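Local coordinates for K Homology domain-containing protein (Aeropyrum pernix, PDB 1TUA) that is of unknown function but contains KH-type sequence regions and, like other members of that family, probably binds RNA, at residues E125-Y130 with M148-A153; E155-G160 with S164-H169; V36-T41 with M45-P50; G16-P21 with K68-G73. All blocks are in the same frame, centred on the assembly; numbering follows the deposited sequence.

Contact 1: E125-Y130 with M148-A153; sequences EMTDTY and MAAKQA
The hydroxyl oxygen of Thr127 is held by two hydrogen bonds and also lies against Ala150 of the other helix. Thr129 OG1 donates to Thr127 OG1 at 2.8 Å, and Thr127 OG1 bonds in turn to the backbone O of Ile123, one turn earlier in helix 118-127. Both threonines hold OG1 between backbone N and carbonyl carbon (chi1 61° in each), which brings the paired oxygens to the side of segment 148-153. There Ala150 CB meets them by van der Waals contact, 3.8 Å from Thr127 OG1 and 4.0 Å from Thr129 OG1. Thr127 CG2 rests on helix 144-158 as well, 4.0 Å from Ala150 N and 4.1 Å from Ala149 CB. Contact between the segments is therefore purely packing, and the buried hydroxyls are satisfied on their own side of the interface. With valine in place of Thr127, the Thr129 hydroxyl would probably be left without its acceptor and the Ile123 carbonyl without this donor. The small alanines let the backbones come close, 6.3 Å between Thr127 CA and Ala150 CA. Asp128, whose phi is positive (56°), turns the chain out of the helix between the two threonines. Leading into strand 130-133, with helix 144-158 packed alongside, this helix-to-strand turn is typical of the core of a type I KH fold.

Contact 2: E155-G160 with S164-H169; sequences EMLAEG and STVYRH
Met156 reaches from helix 144-158 across to helix 163-188, touching it with three side-chain atoms. Its CB lies 3.7 Å from Val166 CG2. SD stands anti to CA about the CB-CG bond (chi2 172°), and the sulfur sits over one face of the His169 imidazole. Met156 SD is 4.2 Å from the centroid of the His169 ring and 20° off the ring normal, a Met-aromatic contact displaced from the centre of the face toward its rim; the nearest ring atom to SD is His169 ND1, at 4.0 Å. A bend at chi3 (74°) then turns the terminal methyl toward the backbone of helix 163-188, where Met156 CE comes within 4.1 Å of both His169 CB and Val166 CA, and within 4.2 Å of Thr165 CG2. An alanine here would keep the CB contact, but the imidazole face would probably lose its sulfur cover and a gap would open beside Thr165. Next along, Leu157 crosses Val166 at about a right angle, and Leu157 CD2 presses on Val166 CG2 at 3.5 Å, tighter than ordinary carbon contact. The first helix ends in a Schellman motif at Gly160. Leu157 also packs on Ile123 and Ile112, setting helix 144-158 against helices 118-127 and 102-113; Val166 on Ala153 and Tyr167 on Ala119 and Thr122 place helix 163-188 against helices 144-158 and 118-127.

Contact 3: V36-T41 with M45-P50; sequences VITVDT and MVIVEP
Six backbone hydrogen bonds join Val36, Thr38 and Asp40 to Glu49, Ile47 and Met45, each residue giving its N-H and its carbonyl O to the same partner. Val36 N to Glu49 O is the shortest, 2.7 Å, whereas Met45 N to Asp40 O stretches to 3.1 Å. The central pair is the more regular: Thr38 N to Ile47 O measures 2.9 Å and Ile47 N to Thr38 O 2.8 Å, both donors lying in the carbonyl plane. Ile47 O receives a further CA-H contact from Ile37 CA at 3.3 Å. The amide groups of Val46 and Val48 turn the other way, bonding to Val8 and Ile6 of strand 6-9. Among the side chains, Glu49 OE2 forms a salt bridge with Arg5, and Asp40 OD1 accepts from Asn43 N in the connecting turn. Thr38 OG1 stands between its backbone N and carbonyl carbon (chi1 59°), which lays it against Ile47 CB at 3.2 Å. On the opposite face, Ile37 and Val39 pair with Val48 and Val46, and Ile37 CG2 presses diagonally on Val46 CG1 at 3.3 Å, a tight fit. At 163° between strand directions this is an antiparallel beta hairpin, typical of the second and third strands of a type I KH sheet.

Contact 4: G16-P21 with K68-G73; sequences GAVIGP and KAISLG
The short helix 15-19, which leads into the GXXG loop of a KH fold, packs through Ala17 and Val18 onto Ile70 near the end of helix 57-72. One branch of Ile70 does the work. Its CG2 methyl, trans to the backbone N, points between the two residues opposite: Ile70 CG2 is 3.7 Å from Ala17 CB and 3.6 Å from Val18 CG2. The Val18 and Ile70 side chains cross obliquely, and Val18 CG2 also approaches Ile70 CB at 4.0 Å, so the contact is apolar, three methyls carrying it. Val18 CA and Ile70 CA lie 6.1 Å apart. Polar atoms beside this patch have partners away from the Ala17-Val18 side: Ser71 OG pairs with Lys11 N, and the carbonyl O of Ile70 accepts from Arg14 NE as well as from Gly73 N, at 3.0 Å. The latter bond belongs to the Schellman motif that closes helix 57-72. Ending the other helix, Gly20 takes a positive phi of 84°, which would press a CB against the preceding carbonyl. Gly20 and Pro21 open the GXXG sequence, the loop that in KH proteins usually meets the nucleic acid backbone, and helix-on-helix packing behind it is typical of the type I fold.

Overall arrangement
The four contacts fall into two pairs, on opposite sides of the chain's centre. Contacts 1 and 2 share helix 144-158, with centres 12 Å apart, and meet where Ala153 CB lies 3.6 Å from Val166 CG1. Contacts 3 and 4 have centres 13 Å apart and touch through Val39 CG1 and Ile19 CD1, 4.1 Å, where the hairpin backs the helix before the GXXG loop. Between the pairs, contacts 1 and 4 come nearest, about 9 Å between closest atoms; the sheet containing strand 137-141 bridges them, touching Ala150 on one side and Leu72 on the other. Contacts 2 and 3 mark the far ends, about 39 Å between centres.

Contact 1: E125-Y130 with M148-A153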
loop_
_atom_site.group_PDB
_atom_site.type_symbol
_atom_site.label_atom_id
_atom_site.label_comp_id
_atom_site.label_asym_id
_atom_site.label_seq_id
_atom_site.Cartn_x
_atom_site.Cartn_y
_atom_site.Cartn_z
ATOM N N GLU A 125 1.307 11.827 -7.881
ATOM C CA GLU A 125 0.494 13.006 -8.174
ATOM C C GLU A 125 -0.537 12.746 -9.263
ATOM O O GLU A 125 -1.669 13.221 -9.175
ATOM C CB GLU A 125 1.382 14.177 -8.603
ATOM C CG GLU A 125 2.448 14.551 -7.596
ATOM C CD GLU A 125 3.305 15.717 -8.058
ATOM O OE1 GLU A 125 3.792 15.689 -9.210
ATOM O OE2 GLU A 125 3.497 16.660 -7.261
ATOM N N MET A 126 -0.141 11.996 -10.290
ATOM C CA MET A 126 -1.040 11.694 -11.396
ATOM C C MET A 126 -2.178 10.760 -10.989
ATOM O O MET A 126 -3.295 10.885 -11.485
ATOM C CB MET A 126 -0.257 11.070 -12.559
ATOM C CG MET A 126 0.744 12.017 -13.230
ATOM S SD MET A 126 1.488 11.349 -14.759
ATOM C CE MET A 126 0.089 11.035 -15.644
ATOM N N THR A 127 -1.900 9.839 -10.072
ATOM C CA THR A 127 -2.898 8.865 -9.640
ATOM C C THR A 127 -3.493 9.132 -8.264
ATOM O O THR A 127 -4.425 8.445 -7.851
ATOM C CB THR A 127 -2.299 7.446 -9.615
ATOM O OG1 THR A 127 -1.211 7.410 -8.684
ATOM C CG2 THR A 127 -1.782 7.059 -10.987
ATOM N N ASP A 128 -2.955 10.124 -7.562
ATOM C CA ASP A 128 -3.417 10.455 -6.218
ATOM C C ASP A 128 -3.325 9.223 -5.321
ATOM O O ASP A 128 -4.299 8.827 -4.683
ATOM C CB ASP A 128 -4.855 10.980 -6.251
ATOM C CG ASP A 128 -5.319 11.486 -4.898
ATOM O OD1 ASP A 128 -4.498 12.099 -4.181
ATOM O OD2 ASP A 128 -6.505 11.283 -4.556
ATOM N N THR A 129 -2.140 8.619 -5.295
ATOM C CA THR A 129 -1.871 7.443 -4.467
ATOM C C THR A 129 -0.597 7.673 -3.645
ATOM O O THR A 129 0.165 8.607 -3.911
ATOM C CB THR A 129 -1.611 6.191 -5.325
ATOM O OG1 THR A 129 -0.458 6.423 -6.147
ATOM C CG2 THR A 129 -2.807 5.871 -6.207
ATOM N N TYR A 130 -0.386 6.833 -2.633
ATOM C CA TYR A 130 0.832 6.893 -1.835
ATOM C C TYR A 130 1.629 5.705 -2.359
ATOM O O TYR A 130 1.082 4.618 -2.515
ATOM C CB TYR A 130 0.572 6.667 -0.340
ATOM C CG TYR A 130 -0.111 7.798 0.398
ATOM C CD1 TYR A 130 -0.127 9.098 -0.114
ATOM C CD2 TYR A 130 -0.715 7.570 1.632
ATOM C CE1 TYR A 130 -0.729 10.139 0.591
ATOM C CE2 TYR A 130 -1.314 8.601 2.340
ATOM C CZ TYR A 130 -1.319 9.881 1.818
ATOM O OH TYR A 130 -1.905 10.903 2.533
ATOM N N MET A 148 -4.503 0.622 -9.316
ATOM C CA MET A 148 -4.173 -0.262 -10.426
ATOM C C MET A 148 -3.452 0.513 -11.535
ATOM O O MET A 148 -2.579 -0.037 -12.215
ATOM C CB MET A 148 -5.434 -0.950 -10.969
ATOM C CG MET A 148 -6.034 -2.007 -10.016
ATOM S SD MET A 148 -4.820 -3.239 -9.398
ATOM C CE MET A 148 -4.463 -4.114 -10.896
ATOM N N ALA A 149 -3.799 1.790 -11.705
ATOM C CA ALA A 149 -3.139 2.620 -12.717
ATOM C C ALA A 149 -1.674 2.811 -12.321
ATOM O O ALA A 149 -0.768 2.677 -13.146
ATOM C CB ALA A 149 -3.836 3.972 -12.825
ATOM N N ALA A 150 -1.447 3.121 -11.046
ATOM C CA ALA A 150 -0.097 3.317 -10.526
ATOM C C ALA A 150 0.720 2.024 -10.638
ATOM O O ALA A 150 1.902 2.043 -10.982
ATOM C CB ALA A 150 -0.169 3.767 -9.066
ATOM N N LYS A 151 0.078 0.899 -10.336
ATOM C CA LYS A 151 0.733 -0.402 -10.395
ATOM C C LYS A 151 1.274 -0.641 -11.800
ATOM O O LYS A 151 2.419 -1.062 -11.983
ATOM C CB LYS A 151 -0.270 -1.499 -10.034
ATOM C CG LYS A 151 0.261 -2.922 -10.130
ATOM C CD LYS A 151 -0.868 -3.923 -9.903
ATOM C CE LYS A 151 -0.377 -5.365 -9.957
ATOM N NZ LYS A 151 0.382 -5.759 -8.734
ATOM N N GLN A 152 0.433 -0.367 -12.792
ATOM C CA GLN A 152 0.815 -0.549 -14.180
ATOM C C GLN A 152 2.008 0.347 -14.534
ATOM O O GLN A 152 2.975 -0.114 -15.146
ATOM C CB GLN A 152 -0.391 -0.249 -15.078
ATOM C CG GLN A 152 -0.123 -0.368 -16.560
ATOM C CD GLN A 152 -1.374 -0.138 -17.387
ATOM O OE1 GLN A 152 -2.183 0.744 -17.087
ATOM N NE2 GLN A 152 -1.533 -0.924 -18.442
ATOM N N ALA A 153 1.947 1.621 -14.141
ATOM C CA ALA A 153 3.039 2.552 -14.422
ATOM C C ALA A 153 4.345 2.054 -13.793
ATOM O O ALA A 153 5.409 2.104 -14.422
ATOM C CB ALA A 153 2.695 3.938 -13.896
#

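Contact 2: E155-G160 with S164-H169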
loop_
_atom_site.group_PDB
_atom_site.type_symbol
_atom_site.label_atom_id
_atom_site.label_comp_id
_atom_site.label_asym_id
_atom_site.label_seq_id
_atom_site.Cartn_x
_atom_site.Cartn_y
_atom_site.Cartn_z
ATOM N N GLU A 155 5.098 -1.067 -13.018
ATOM C CA GLU A 155 5.539 -2.246 -13.751
ATOM C C GLU A 155 6.224 -1.839 -15.063
ATOM O O GLU A 155 7.265 -2.398 -15.426
ATOM C CB GLU A 155 4.352 -3.169 -14.028
ATOM C CG GLU A 155 3.757 -3.772 -12.766
ATOM C CD GLU A 155 2.487 -4.569 -13.030
ATOM O OE1 GLU A 155 1.614 -4.078 -13.783
ATOM O OE2 GLU A 155 2.357 -5.680 -12.475
ATOM N N MET A 156 5.645 -0.866 -15.767
ATOM C CA MET A 156 6.220 -0.389 -17.028
ATOM C C MET A 156 7.636 0.161 -16.819
ATOM O O MET A 156 8.519 -0.059 -17.646
ATOM C CB MET A 156 5.331 0.693 -17.654
ATOM C CG MET A 156 4.046 0.169 -18.303
ATOM S SD MET A 156 2.923 1.497 -18.812
ATOM C CE MET A 156 3.722 2.133 -20.235
ATOM N N LEU A 157 7.855 0.874 -15.716
ATOM C CA LEU A 157 9.181 1.418 -15.437
ATOM C C LEU A 157 10.146 0.296 -15.081
ATOM O O LEU A 157 11.312 0.334 -15.466
ATOM C CB LEU A 157 9.133 2.435 -14.289
ATOM C CG LEU A 157 8.468 3.784 -14.565
ATOM C CD1 LEU A 157 8.540 4.655 -13.316
ATOM C CD2 LEU A 157 9.160 4.470 -15.725
ATOM N N ALA A 158 9.656 -0.705 -14.349
ATOM C CA ALA A 158 10.492 -1.834 -13.945
ATOM C C ALA A 158 10.889 -2.658 -15.160
ATOM O O ALA A 158 11.803 -3.479 -15.093
ATOM C CB ALA A 158 9.750 -2.713 -12.940
ATOM N N GLU A 159 10.194 -2.432 -16.271
ATOM C CA GLU A 159 10.480 -3.158 -17.496
ATOM C C GLU A 159 11.346 -2.357 -18.470
ATOM O O GLU A 159 11.681 -2.839 -19.549
ATOM C CB GLU A 159 9.164 -3.594 -18.137
ATOM C CG GLU A 159 8.341 -4.441 -17.179
ATOM C CD GLU A 159 7.039 -4.929 -17.768
ATOM O OE1 GLU A 159 6.201 -4.086 -18.164
ATOM O OE2 GLU A 159 6.855 -6.166 -17.827
ATOM N N GLY A 160 11.711 -1.135 -18.083
ATOM C CA GLY A 160 12.578 -0.320 -18.921
ATOM C C GLY A 160 11.983 0.751 -19.822
ATOM O O GLY A 160 12.724 1.411 -20.563
ATOM N N SER A 164 8.708 9.309 -20.075
ATOM C CA SER A 164 7.703 10.046 -20.846
ATOM C C SER A 164 6.632 9.104 -21.378
ATOM O O SER A 164 5.451 9.455 -21.420
ATOM C CB SER A 164 8.369 10.788 -22.009
ATOM O OG SER A 164 9.075 9.884 -22.832
ATOM N N THR A 165 7.061 7.913 -21.792
ATOM C CA THR A 165 6.157 6.883 -22.301
ATOM C C THR A 165 5.163 6.510 -21.205
ATOM O O THR A 165 3.954 6.508 -21.417
ATOM C CB THR A 165 6.939 5.618 -22.699
ATOM O OG1 THR A 165 7.639 5.861 -23.923
ATOM C CG2 THR A 165 6.004 4.427 -22.871
ATOM N N VAL A 166 5.692 6.196 -20.029
ATOM C CA VAL A 166 4.865 5.823 -18.892
ATOM C C VAL A 166 3.903 6.949 -18.499
ATOM O O VAL A 166 2.717 6.708 -18.287
ATOM C CB VAL A 166 5.752 5.430 -17.679
ATOM C CG1 VAL A 166 4.886 5.148 -16.454
ATOM C CG2 VAL A 166 6.575 4.199 -18.022
ATOM N N TYR A 167 4.406 8.176 -18.417
ATOM C CA TYR A 167 3.561 9.302 -18.041
ATOM C C TYR A 167 2.461 9.561 -19.064
ATOM O O TYR A 167 1.323 9.848 -18.701
ATOM C CB TYR A 167 4.390 10.576 -17.862
ATOM C CG TYR A 167 5.517 10.464 -16.858
ATOM C CD1 TYR A 167 5.400 9.659 -15.717
ATOM C CD2 TYR A 167 6.701 11.171 -17.042
ATOM C CE1 TYR A 167 6.448 9.561 -14.787
ATOM C CE2 TYR A 167 7.749 11.083 -16.124
ATOM C CZ TYR A 167 7.619 10.279 -15.002
ATOM O OH TYR A 167 8.668 10.194 -14.118
ATOM N N ARG A 168 2.795 9.465 -20.344
ATOM C CA ARG A 168 1.798 9.698 -21.383
ATOM C C ARG A 168 0.684 8.649 -21.271
ATOM O O ARG A 168 -0.501 8.966 -21.386
ATOM C CB ARG A 168 2.454 9.618 -22.760
ATOM C CG ARG A 168 1.969 10.677 -23.728
ATOM C CD ARG A 168 2.427 10.365 -25.149
ATOM N NE ARG A 168 3.878 10.182 -25.252
ATOM C CZ ARG A 168 4.774 11.140 -25.030
ATOM N NH1 ARG A 168 4.376 12.361 -24.689
ATOM N NH2 ARG A 168 6.070 10.878 -25.163
ATOM N N HIS A 169 1.073 7.398 -21.042
ATOM C CA HIS A 169 0.114 6.307 -20.903
ATOM C C HIS A 169 -0.752 6.488 -19.655
ATOM O O HIS A 169 -1.975 6.343 -19.709
ATOM C CB HIS A 169 0.855 4.973 -20.840
ATOM C CG HIS A 169 -0.033 3.802 -20.563
ATOM N ND1 HIS A 169 -0.467 3.480 -19.294
ATOM C CD2 HIS A 169 -0.593 2.893 -21.395
ATOM C CE1 HIS A 169 -1.255 2.422 -19.356
ATOM N NE2 HIS A 169 -1.348 2.046 -20.620
#

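Contact 3: V36-T41 with M45-P50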
loop_
_atom_site.group_PDB
_atom_site.type_symbol
_atom_site.label_atom_id
_atom_site.label_comp_id
_atom_site.label_asym_id
_atom_site.label_seq_id
_atom_site.Cartn_x
_atom_site.Cartn_y
_atom_site.Cartn_z
ATOM N N VAL A 36 -8.369 -6.111 18.452
ATOM C CA VAL A 36 -7.365 -6.399 19.456
ATOM C C VAL A 36 -6.194 -6.980 18.672
ATOM O O VAL A 36 -6.344 -7.955 17.933
ATOM C CB VAL A 36 -7.866 -7.413 20.491
ATOM C CG1 VAL A 36 -6.754 -7.712 21.497
ATOM C CG2 VAL A 36 -9.101 -6.859 21.192
ATOM N N ILE A 37 -5.033 -6.359 18.817
ATOM C CA ILE A 37 -3.857 -6.798 18.097
ATOM C C ILE A 37 -2.817 -7.342 19.065
ATOM O O ILE A 37 -2.407 -6.660 20.004
ATOM C CB ILE A 37 -3.256 -5.627 17.296
ATOM C CG1 ILE A 37 -4.294 -5.099 16.308
ATOM C CG2 ILE A 37 -2.007 -6.077 16.561
ATOM C CD1 ILE A 37 -3.830 -3.879 15.525
ATOM N N THR A 38 -2.403 -8.579 18.835
ATOM C CA THR A 38 -1.406 -9.207 19.685
ATOM C C THR A 38 -0.144 -9.432 18.859
ATOM O O THR A 38 -0.205 -9.824 17.689
ATOM C CB THR A 38 -1.927 -10.539 20.249
ATOM O OG1 THR A 38 -2.251 -11.416 19.167
ATOM C CG2 THR A 38 -3.176 -10.308 21.078
ATOM N N VAL A 39 0.998 -9.166 19.479
ATOM C CA VAL A 39 2.280 -9.295 18.812
ATOM C C VAL A 39 3.124 -10.450 19.337
ATOM O O VAL A 39 3.226 -10.661 20.545
ATOM C CB VAL A 39 3.091 -7.993 18.961
ATOM C CG1 VAL A 39 4.402 -8.105 18.199
ATOM C CG2 VAL A 39 2.274 -6.814 18.467
ATOM N N ASP A 40 3.717 -11.197 18.413
ATOM C CA ASP A 40 4.594 -12.314 18.741
ATOM C C ASP A 40 5.968 -11.845 18.263
ATOM O O ASP A 40 6.340 -12.090 17.115
ATOM C CB ASP A 40 4.171 -13.558 17.962
ATOM C CG ASP A 40 5.018 -14.774 18.293
ATOM O OD1 ASP A 40 6.237 -14.618 18.537
ATOM O OD2 ASP A 40 4.463 -15.893 18.292
ATOM N N THR A 41 6.715 -11.165 19.131
ATOM C CA THR A 41 8.023 -10.636 18.747
ATOM C C THR A 41 9.010 -11.694 18.268
ATOM O O THR A 41 9.731 -11.485 17.290
ATOM C CB THR A 41 8.682 -9.859 19.900
ATOM O OG1 THR A 41 8.996 -10.762 20.961
ATOM C CG2 THR A 41 7.750 -8.785 20.420
ATOM N N MET A 45 5.226 -11.924 14.191
ATOM C CA MET A 45 3.904 -12.199 13.660
ATOM C C MET A 45 2.909 -11.385 14.480
ATOM O O MET A 45 3.054 -11.238 15.695
ATOM C CB MET A 45 3.607 -13.694 13.801
ATOM C CG MET A 45 2.251 -14.149 13.303
ATOM S SD MET A 45 2.133 -14.189 11.510
ATOM C CE MET A 45 2.984 -15.750 11.148
ATOM N N VAL A 46 1.905 -10.842 13.807
ATOM C CA VAL A 46 0.885 -10.054 14.474
ATOM C C VAL A 46 -0.460 -10.746 14.251
ATOM O O VAL A 46 -0.705 -11.303 13.183
ATOM C CB VAL A 46 0.874 -8.614 13.896
ATOM C CG1 VAL A 46 -0.364 -7.856 14.356
ATOM C CG2 VAL A 46 2.155 -7.883 14.335
ATOM N N ILE A 47 -1.310 -10.754 15.270
ATOM C CA ILE A 47 -2.627 -11.368 15.140
ATOM C C ILE A 47 -3.682 -10.294 15.381
ATOM O O ILE A 47 -3.660 -9.610 16.402
ATOM C CB ILE A 47 -2.833 -12.505 16.162
ATOM C CG1 ILE A 47 -1.682 -13.506 16.057
ATOM C CG2 ILE A 47 -4.173 -13.195 15.903
ATOM C CD1 ILE A 47 -1.730 -14.607 17.090
ATOM N N VAL A 48 -4.597 -10.149 14.428
ATOM C CA VAL A 48 -5.662 -9.159 14.526
ATOM C C VAL A 48 -6.984 -9.880 14.783
ATOM O O VAL A 48 -7.345 -10.796 14.050
ATOM C CB VAL A 48 -5.784 -8.338 13.218
ATOM C CG1 VAL A 48 -6.816 -7.240 13.391
ATOM C CG2 VAL A 48 -4.421 -7.744 12.840
ATOM N N GLU A 49 -7.686 -9.473 15.838
ATOM C CA GLU A 49 -8.967 -10.070 16.198
ATOM C C GLU A 49 -9.986 -8.983 16.503
ATOM O O GLU A 49 -9.626 -7.868 16.864
ATOM C CB GLU A 49 -8.851 -10.907 17.471
ATOM C CG GLU A 49 -7.767 -11.944 17.510
ATOM C CD GLU A 49 -7.698 -12.584 18.884
ATOM O OE1 GLU A 49 -7.691 -11.828 19.880
ATOM O OE2 GLU A 49 -7.657 -13.828 18.971
ATOM N N PRO A 50 -11.279 -9.303 16.370
ATOM C CA PRO A 50 -12.304 -8.301 16.670
ATOM C C PRO A 50 -12.453 -8.262 18.196
ATOM O O PRO A 50 -12.216 -9.272 18.864
ATOM C CB PRO A 50 -13.546 -8.862 15.978
ATOM C CG PRO A 50 -13.353 -10.350 16.115
ATOM C CD PRO A 50 -11.878 -10.528 15.804
#

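Contact 4: G16-P21 with K68-G73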
loop_
_atom_site.group_PDB
_atom_site.type_symbol
_atom_site.label_atom_id
_atom_site.label_comp_id
_atom_site.label_asym_id
_atom_site.label_seq_id
_atom_site.Cartn_x
_atom_site.Cartn_y
_atom_site.Cartn_z
ATOM N N GLY A 16 8.955 -2.783 15.131
ATOM C CA GLY A 16 8.907 -1.619 15.995
ATOM C C GLY A 16 7.991 -0.540 15.441
ATOM O O GLY A 16 7.328 0.181 16.192
ATOM N N ALA A 17 7.951 -0.423 14.117
ATOM C CA ALA A 17 7.106 0.580 13.485
ATOM C C ALA A 17 5.640 0.193 13.629
ATOM O O ALA A 17 4.772 1.059 13.755
ATOM C CB ALA A 17 7.474 0.724 12.008
ATOM N N VAL A 18 5.365 -1.107 13.600
ATOM C CA VAL A 18 4.000 -1.598 13.732
ATOM C C VAL A 18 3.480 -1.383 15.155
ATOM O O VAL A 18 2.340 -0.966 15.357
ATOM C CB VAL A 18 3.919 -3.095 13.379
ATOM C CG1 VAL A 18 2.538 -3.647 13.743
ATOM C CG2 VAL A 18 4.190 -3.283 11.894
ATOM N N ILE A 19 4.324 -1.663 16.139
ATOM C CA ILE A 19 3.945 -1.491 17.540
ATOM C C ILE A 19 3.902 -0.004 17.908
ATOM O O ILE A 19 2.947 0.476 18.526
ATOM C CB ILE A 19 4.955 -2.205 18.482
ATOM C CG1 ILE A 19 4.998 -3.702 18.167
ATOM C CG2 ILE A 19 4.567 -1.971 19.942
ATOM C CD1 ILE A 19 6.173 -4.435 18.798
ATOM N N GLY A 20 4.944 0.717 17.514
ATOM C CA GLY A 20 5.027 2.130 17.819
ATOM C C GLY A 20 5.586 2.332 19.216
ATOM O O GLY A 20 5.510 1.422 20.052
ATOM N N PRO A 21 6.160 3.510 19.505
ATOM C CA PRO A 21 6.723 3.780 20.830
ATOM C C PRO A 21 5.661 3.600 21.898
ATOM O O PRO A 21 4.602 4.221 21.830
ATOM C CB PRO A 21 7.180 5.230 20.721
ATOM C CG PRO A 21 7.521 5.364 19.271
ATOM C CD PRO A 21 6.359 4.663 18.610
ATOM N N LYS A 68 0.024 -4.626 7.438
ATOM C CA LYS A 68 0.784 -5.092 6.285
ATOM C C LYS A 68 1.480 -3.921 5.601
ATOM O O LYS A 68 2.641 -4.029 5.210
ATOM C CB LYS A 68 -0.136 -5.809 5.293
ATOM C CG LYS A 68 0.582 -6.291 4.040
ATOM C CD LYS A 68 -0.384 -6.969 3.074
ATOM C CE LYS A 68 0.329 -7.426 1.797
ATOM N NZ LYS A 68 -0.618 -7.991 0.778
ATOM N N ALA A 69 0.774 -2.802 5.463
ATOM C CA ALA A 69 1.333 -1.610 4.825
ATOM C C ALA A 69 2.552 -1.063 5.587
ATOM O O ALA A 69 3.530 -0.624 4.977
ATOM C CB ALA A 69 0.255 -0.527 4.696
ATOM N N ILE A 70 2.496 -1.082 6.917
ATOM C CA ILE A 70 3.622 -0.602 7.720
ATOM C C ILE A 70 4.800 -1.564 7.567
ATOM O O ILE A 70 5.956 -1.144 7.454
ATOM C CB ILE A 70 3.231 -0.476 9.211
ATOM C CG1 ILE A 70 2.171 0.623 9.359
ATOM C CG2 ILE A 70 4.477 -0.180 10.071
ATOM C CD1 ILE A 70 1.532 0.680 10.731
ATOM N N SER A 71 4.497 -2.857 7.555
ATOM C CA SER A 71 5.520 -3.888 7.376
ATOM C C SER A 71 6.243 -3.687 6.039
ATOM O O SER A 71 7.458 -3.854 5.943
ATOM C CB SER A 71 4.867 -5.276 7.408
ATOM O OG SER A 71 5.825 -6.300 7.202
ATOM N N LEU A 72 5.484 -3.318 5.011
ATOM C CA LEU A 72 6.039 -3.086 3.678
ATOM C C LEU A 72 6.922 -1.842 3.576
ATOM O O LEU A 72 7.673 -1.685 2.606
ATOM C CB LEU A 72 4.909 -3.005 2.650
ATOM C CG LEU A 72 4.266 -4.355 2.320
ATOM C CD1 LEU A 72 2.984 -4.138 1.541
ATOM C CD2 LEU A 72 5.247 -5.207 1.527
ATOM N N GLY A 73 6.836 -0.952 4.560
ATOM C CA GLY A 73 7.676 0.233 4.530
ATOM C C GLY A 73 6.997 1.572 4.757
ATOM O O GLY A 73 7.672 2.565 5.029
#